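Local coordinates for protein copper-transporting ATPase PAA2, chloroplastic (Arabidopsis thaliana, PDB 5LBK) that moves copper across the chloroplast thylakoid membrane at the cost of ATP, the part described here being its nucleotide-binding N-domain, at residues A25-T30 / R71-G76; G63-I68 / S82-K87. All blocks are in the same frame, centred on the assembly; numbering follows the deposited sequence.

Interaction 1: A25-T30 / R71-G76; sequences AAVEKT and RFVAVG
With chi1 at 176° in Val27 and -177° in Val75, each valine turns its CG1 anti to its own backbone N, and the two branched heads lie side by side, pointing opposite ways. In Val75 this leaves CG2 beside the backbone N and anti to the carbonyl carbon, and it is this methyl that comes against Val27 CB at 3.8 Å and Val27 CG1 at 3.9 Å. The second methyl of Val27, CG2, reaches the neighbouring inward-facing residue of the strand, 4.0 Å from Val73 CG1. One residue from the last turn of helix 17-27 thus bridges Val73 and Val75, two positions apart on strand 71-76. This is helix-on-sheet packing in the nucleotide-binding domain of a P1B-type ATPase, where helices 17-27 and 34-45 lie on one face of an antiparallel sheet. Glu28, where the chain leaves helical geometry, bends at chi2 (-79°), laying its carboxylate carbon CD 4.1 Å from Val75 CG1. Glu28 also packs on Ala36 and Val40 of helix 34-45. A water donates to Glu28 OE2 at 3.2 Å and to Val75 O at 3.3 Å, so this buried carboxylate is tied to the strand backbone through a solvent bridge.

Interaction 2: G63-I68 / S82-K87; sequences GTLAEI and SDRFLK
The turn at the C-terminal end of helix 78-84 packs over the antiparallel sheet of the N-domain, and Leu65 of strand 63-68 is the residue that meets it, its two methyls parted between Phe85 and Arg84. CD1 approaches the far end of the aromatic ring, 4.2 Å from Phe85 CZ, at an oblique angle to the ring plane. CD2 lies 3.9 Å from Arg84 NH2, again obliquely to the guanidinium; Arg84 was modelled in two conformers, and the contact described is that of one, which makes this second touch the less certain. The first bond of the Phe85 side chain points neither at the strand nor away from it, and chi1 of -50°, which sets CG beside the backbone N, carries CZ in to the leucine. Its ring is also roofed from within its own segment, Arg84 CB standing 3.9 Å above the plane over the ring centre. In the fold, the strand order brings Leu65 between Leu57 of strand 56-59 and Phe72 of strand 71-76, and Phe85 adds to the same apolar patch by packing on Phe72 and Ala74. The arginine chain, bent at both chi2 and chi3 (-42° and -66°), brings NH2 to Leu65 and lies against Leu57 too; its NH1 makes a long, weak ion pair with Glu59. Lys88 NZ hydrogen-bonds to the carbonyl oxygens of Ser82 and Phe85.

The centres of interactions 1 and 2 lie 9 Å apart, and the two meet through one sheet, in which strands 63-68 and 71-76 are antiparallel neighbours. Backbone bonds from Val75 N to Thr64 O and from Val73 N to Ala66 O, both 2.9 Å, probably join them. Helix 17-27 packs on one face, where Val27 also touches Thr64; the end of helix 78-84 packs on the other, where Leu65 meets Phe72. Along the chain the segments alternate as 25-30, 63-68, 71-76 and 82-87, and within the nucleotide-binding domain the strand pair is packed on one face by an earlier helix and on the other by the end of a later one.

Interaction 1: A25-T30 / R71-G76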
loop_
_atom_site.group_PDB
_atom_site.type_symbol
_atom_site.label_atom_id
_atom_site.label_comp_id
_atom_site.label_asym_id
_atom_site.label_seq_id
_atom_site.Cartn_x
_atom_site.Cartn_y
_atom_site.Cartn_z
ATOM N N ALA A 25 3.519 0.641 -5.452
ATOM C CA ALA A 25 4.499 1.410 -6.224
ATOM C C ALA A 25 3.854 2.288 -7.303
ATOM O O ALA A 25 4.395 3.364 -7.637
ATOM C CB ALA A 25 5.509 0.445 -6.842
ATOM N N ALA A 26 2.725 1.861 -7.878
ATOM C CA ALA A 26 2.007 2.726 -8.815
ATOM C C ALA A 26 1.570 4.010 -8.136
ATOM O O ALA A 26 1.685 5.104 -8.710
ATOM C CB ALA A 26 0.782 2.020 -9.383
ATOM N N VAL A 27 1.041 3.891 -6.914
ATOM C CA VAL A 27 0.638 5.082 -6.170
ATOM C C VAL A 27 1.845 5.915 -5.755
ATOM O O VAL A 27 1.781 7.164 -5.776
ATOM C CB VAL A 27 -0.215 4.666 -4.951
ATOM C CG1 VAL A 27 -0.563 5.855 -4.126
ATOM C CG2 VAL A 27 -1.452 4.021 -5.404
ATOM N N GLU A 28 2.933 5.275 -5.362
ATOM C CA GLU A 28 4.110 5.946 -4.825
ATOM C C GLU A 28 5.075 6.419 -5.907
ATOM O O GLU A 28 6.132 6.936 -5.565
ATOM C CB GLU A 28 4.834 5.025 -3.860
ATOM C CG GLU A 28 3.994 4.680 -2.641
ATOM C CD GLU A 28 3.989 5.775 -1.631
ATOM O OE1 GLU A 28 4.690 5.630 -0.617
ATOM O OE2 GLU A 28 3.337 6.790 -1.877
ATOM N N LYS A 29 4.683 6.313 -7.179
ATOM C CA LYS A 29 5.603 6.433 -8.312
ATOM C C LYS A 29 6.510 7.657 -8.209
ATOM O O LYS A 29 7.739 7.550 -8.327
ATOM C CB LYS A 29 4.794 6.479 -9.609
ATOM C CG LYS A 29 5.574 6.068 -10.886
ATOM C CD LYS A 29 6.019 4.599 -10.835
ATOM C CE LYS A 29 6.750 4.217 -12.086
ATOM N NZ LYS A 29 7.380 2.848 -11.992
ATOM N N THR A 30 5.928 8.838 -8.029
ATOM C CA THR A 30 6.718 10.060 -8.028
ATOM C C THR A 30 6.841 10.703 -6.653
ATOM O O THR A 30 7.293 11.845 -6.563
ATOM C CB THR A 30 6.123 11.066 -9.017
ATOM O OG1 THR A 30 4.726 11.234 -8.744
ATOM C CG2 THR A 30 6.342 10.590 -10.475
ATOM N N ARG A 71 -10.273 1.745 -10.044
ATOM C CA ARG A 71 -10.528 1.733 -8.609
ATOM C C ARG A 71 -9.492 2.555 -7.876
ATOM O O ARG A 71 -8.302 2.493 -8.193
ATOM C CB ARG A 71 -10.509 0.329 -8.069
ATOM C CG ARG A 71 -11.793 -0.444 -8.374
ATOM C CD ARG A 71 -12.868 -0.132 -7.323
ATOM N NE ARG A 71 -14.199 -0.492 -7.795
ATOM C CZ ARG A 71 -14.712 -1.714 -7.798
ATOM N NH1 ARG A 71 -14.005 -2.740 -7.345
ATOM N NH2 ARG A 71 -15.944 -1.899 -8.264
ATOM N N PHE A 72 -9.938 3.306 -6.871
ATOM C CA PHE A 72 -9.003 4.045 -6.043
ATOM C C PHE A 72 -8.238 3.103 -5.114
ATOM O O PHE A 72 -8.802 2.152 -4.559
ATOM C CB PHE A 72 -9.731 5.118 -5.241
ATOM C CG PHE A 72 -10.055 6.338 -6.092
ATOM C CD1 PHE A 72 -9.049 7.216 -6.462
ATOM C CD2 PHE A 72 -11.319 6.522 -6.611
ATOM C CE1 PHE A 72 -9.353 8.308 -7.292
ATOM C CE2 PHE A 72 -11.598 7.593 -7.417
ATOM C CZ PHE A 72 -10.595 8.458 -7.767
ATOM N N VAL A 73 -6.953 3.401 -4.940
ATOM C CA VAL A 73 -6.009 2.685 -4.076
ATOM C C VAL A 73 -5.305 3.741 -3.239
ATOM O O VAL A 73 -4.950 4.816 -3.761
ATOM C CB VAL A 73 -4.982 1.873 -4.898
ATOM C CG1 VAL A 73 -3.896 1.226 -3.956
ATOM C CG2 VAL A 73 -5.696 0.814 -5.774
ATOM N N ALA A 74 -5.191 3.495 -1.948
ATOM C CA ALA A 74 -4.568 4.418 -0.996
ATOM C C ALA A 74 -3.397 3.731 -0.290
ATOM O O ALA A 74 -3.473 2.555 0.028
ATOM C CB ALA A 74 -5.610 4.909 0.001
ATOM N N VAL A 75 -2.300 4.467 -0.084
ATOM C CA VAL A 75 -1.102 4.012 0.586
ATOM C C VAL A 75 -0.724 5.024 1.652
ATOM O O VAL A 75 -0.658 6.216 1.366
ATOM C CB VAL A 75 0.070 3.847 -0.413
ATOM C CG1 VAL A 75 1.279 3.303 0.295
ATOM C CG2 VAL A 75 -0.295 2.887 -1.539
ATOM N N GLY A 76 -0.479 4.553 2.868
ATOM C CA GLY A 76 -0.229 5.485 3.972
ATOM C C GLY A 76 -0.446 4.840 5.309
ATOM O O GLY A 76 -0.286 3.625 5.466
HETATM O O HOH W 1 2.329 7.484 1.115
#

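Interaction 2: G63-I68 / S82-K87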
loop_
_atom_site.group_PDB
_atom_site.type_symbol
_atom_site.label_atom_id
_atom_site.label_comp_id
_atom_site.label_asym_id
_atom_site.label_seq_id
_atom_site.Cartn_x
_atom_site.Cartn_y
_atom_site.Cartn_z
ATOM N N GLY A 63 -0.787 10.129 3.612
ATOM C CA GLY A 63 -0.638 9.162 2.532
ATOM C C GLY A 63 -1.035 9.736 1.195
ATOM O O GLY A 63 -1.270 10.939 1.056
ATOM N N THR A 64 -1.105 8.844 0.210
ATOM C CA THR A 64 -1.318 9.176 -1.187
ATOM C C THR A 64 -2.349 8.227 -1.762
ATOM O O THR A 64 -2.424 7.070 -1.357
ATOM C CB THR A 64 -0.015 9.081 -1.998
ATOM O OG1 THR A 64 0.956 9.969 -1.453
ATOM C CG2 THR A 64 -0.184 9.488 -3.424
ATOM N N LEU A 65 -3.172 8.750 -2.665
ATOM C CA LEU A 65 -4.251 7.998 -3.276
ATOM C C LEU A 65 -4.219 8.236 -4.778
ATOM O O LEU A 65 -4.009 9.380 -5.214
ATOM C CB LEU A 65 -5.582 8.484 -2.647
ATOM C CG LEU A 65 -6.959 8.490 -3.317
ATOM C CD1 LEU A 65 -7.682 7.129 -3.069
ATOM C CD2 LEU A 65 -7.817 9.592 -2.780
ATOM N N ALA A 66 -4.518 7.189 -5.550
ATOM C CA ALA A 66 -4.579 7.310 -6.997
ATOM C C ALA A 66 -5.522 6.242 -7.516
ATOM O O ALA A 66 -5.729 5.209 -6.873
ATOM C CB ALA A 66 -3.200 7.128 -7.650
ATOM N N GLU A 67 -6.064 6.476 -8.706
ATOM C CA GLU A 67 -6.964 5.506 -9.312
ATOM C C GLU A 67 -6.150 4.534 -10.164
ATOM O O GLU A 67 -5.416 4.948 -11.070
ATOM C CB GLU A 67 -8.041 6.214 -10.132
ATOM C CG GLU A 67 -9.215 5.327 -10.402
ATOM C CD GLU A 67 -10.399 5.989 -11.093
ATOM O OE1 GLU A 67 -10.346 7.198 -11.440
ATOM O OE2 GLU A 67 -11.393 5.262 -11.290
ATOM N N ILE A 68 -6.294 3.246 -9.875
ATOM C CA ILE A 68 -5.610 2.176 -10.605
ATOM C C ILE A 68 -6.653 1.293 -11.268
ATOM O O ILE A 68 -7.466 0.669 -10.579
ATOM C CB ILE A 68 -4.755 1.304 -9.689
ATOM C CG1 ILE A 68 -3.922 2.090 -8.688
ATOM C CG2 ILE A 68 -3.909 0.339 -10.544
ATOM C CD1 ILE A 68 -3.026 3.024 -9.253
ATOM N N SER A 82 -7.595 3.236 5.997
ATOM C CA SER A 82 -8.858 2.617 6.344
ATOM C C SER A 82 -10.000 3.597 6.170
ATOM O O SER A 82 -11.088 3.234 5.687
ATOM C CB SER A 82 -8.771 2.112 7.777
ATOM O OG SER A 82 -9.995 1.598 8.196
ATOM N N ASP A 83 -9.766 4.859 6.526
ATOM C CA ASP A 83 -10.829 5.863 6.491
ATOM C C ASP A 83 -11.199 6.277 5.073
ATOM O O ASP A 83 -12.239 6.893 4.870
ATOM C CB ASP A 83 -10.407 7.137 7.265
ATOM C CG ASP A 83 -10.517 6.979 8.785
ATOM O OD1 ASP A 83 -11.183 6.014 9.259
ATOM O OD2 ASP A 83 -9.916 7.812 9.511
ATOM N N ARG A 84 -10.343 6.002 4.100
ATOM C CA ARG A 84 -10.556 6.469 2.739
ATOM C C ARG A 84 -11.746 5.803 2.070
ATOM O O ARG A 84 -12.370 6.411 1.188
ATOM C CB ARG A 84 -9.323 6.240 1.865
ATOM C CG ARG A 84 -8.096 7.076 2.177
ATOM C CD ARG A 84 -8.391 8.547 2.496
ATOM N NE ARG A 84 -8.918 9.298 1.360
ATOM C CZ ARG A 84 -9.056 10.627 1.340
ATOM N NH1 ARG A 84 -8.696 11.342 2.392
ATOM N NH2 ARG A 84 -9.553 11.241 0.271
ATOM N N PHE A 85 -12.083 4.562 2.458
ATOM C CA PHE A 85 -13.084 3.783 1.745
ATOM C C PHE A 85 -14.184 3.293 2.690
ATOM O O PHE A 85 -13.926 2.983 3.851
ATOM C CB PHE A 85 -12.435 2.572 1.054
ATOM C CG PHE A 85 -11.211 2.933 0.231
ATOM C CD1 PHE A 85 -11.343 3.715 -0.871
ATOM C CD2 PHE A 85 -9.939 2.483 0.580
ATOM C CE1 PHE A 85 -10.228 4.080 -1.617
ATOM C CE2 PHE A 85 -8.824 2.860 -0.200
ATOM C CZ PHE A 85 -8.990 3.605 -1.264
ATOM N N LEU A 86 -15.405 3.202 2.162
ATOM C CA LEU A 86 -16.547 2.819 2.994
ATOM C C LEU A 86 -16.457 1.359 3.419
ATOM O O LEU A 86 -16.864 0.996 4.529
ATOM C CB LEU A 86 -17.858 3.074 2.240
ATOM C CG LEU A 86 -19.170 2.709 2.975
ATOM C CD1 LEU A 86 -19.465 3.643 4.140
ATOM C CD2 LEU A 86 -20.375 2.701 2.041
ATOM N N LYS A 87 -15.938 0.504 2.551
ATOM C CA LYS A 87 -15.783 -0.900 2.907
ATOM C C LYS A 87 -14.705 -1.020 3.972
ATOM O O LYS A 87 -13.583 -0.561 3.756
ATOM C CB LYS A 87 -15.399 -1.711 1.673
ATOM C CG LYS A 87 -15.138 -3.199 1.929
ATOM C CD LYS A 87 -16.421 -3.956 2.182
ATOM C CE LYS A 87 -16.152 -5.416 2.443
ATOM N NZ LYS A 87 -17.441 -6.122 2.631
#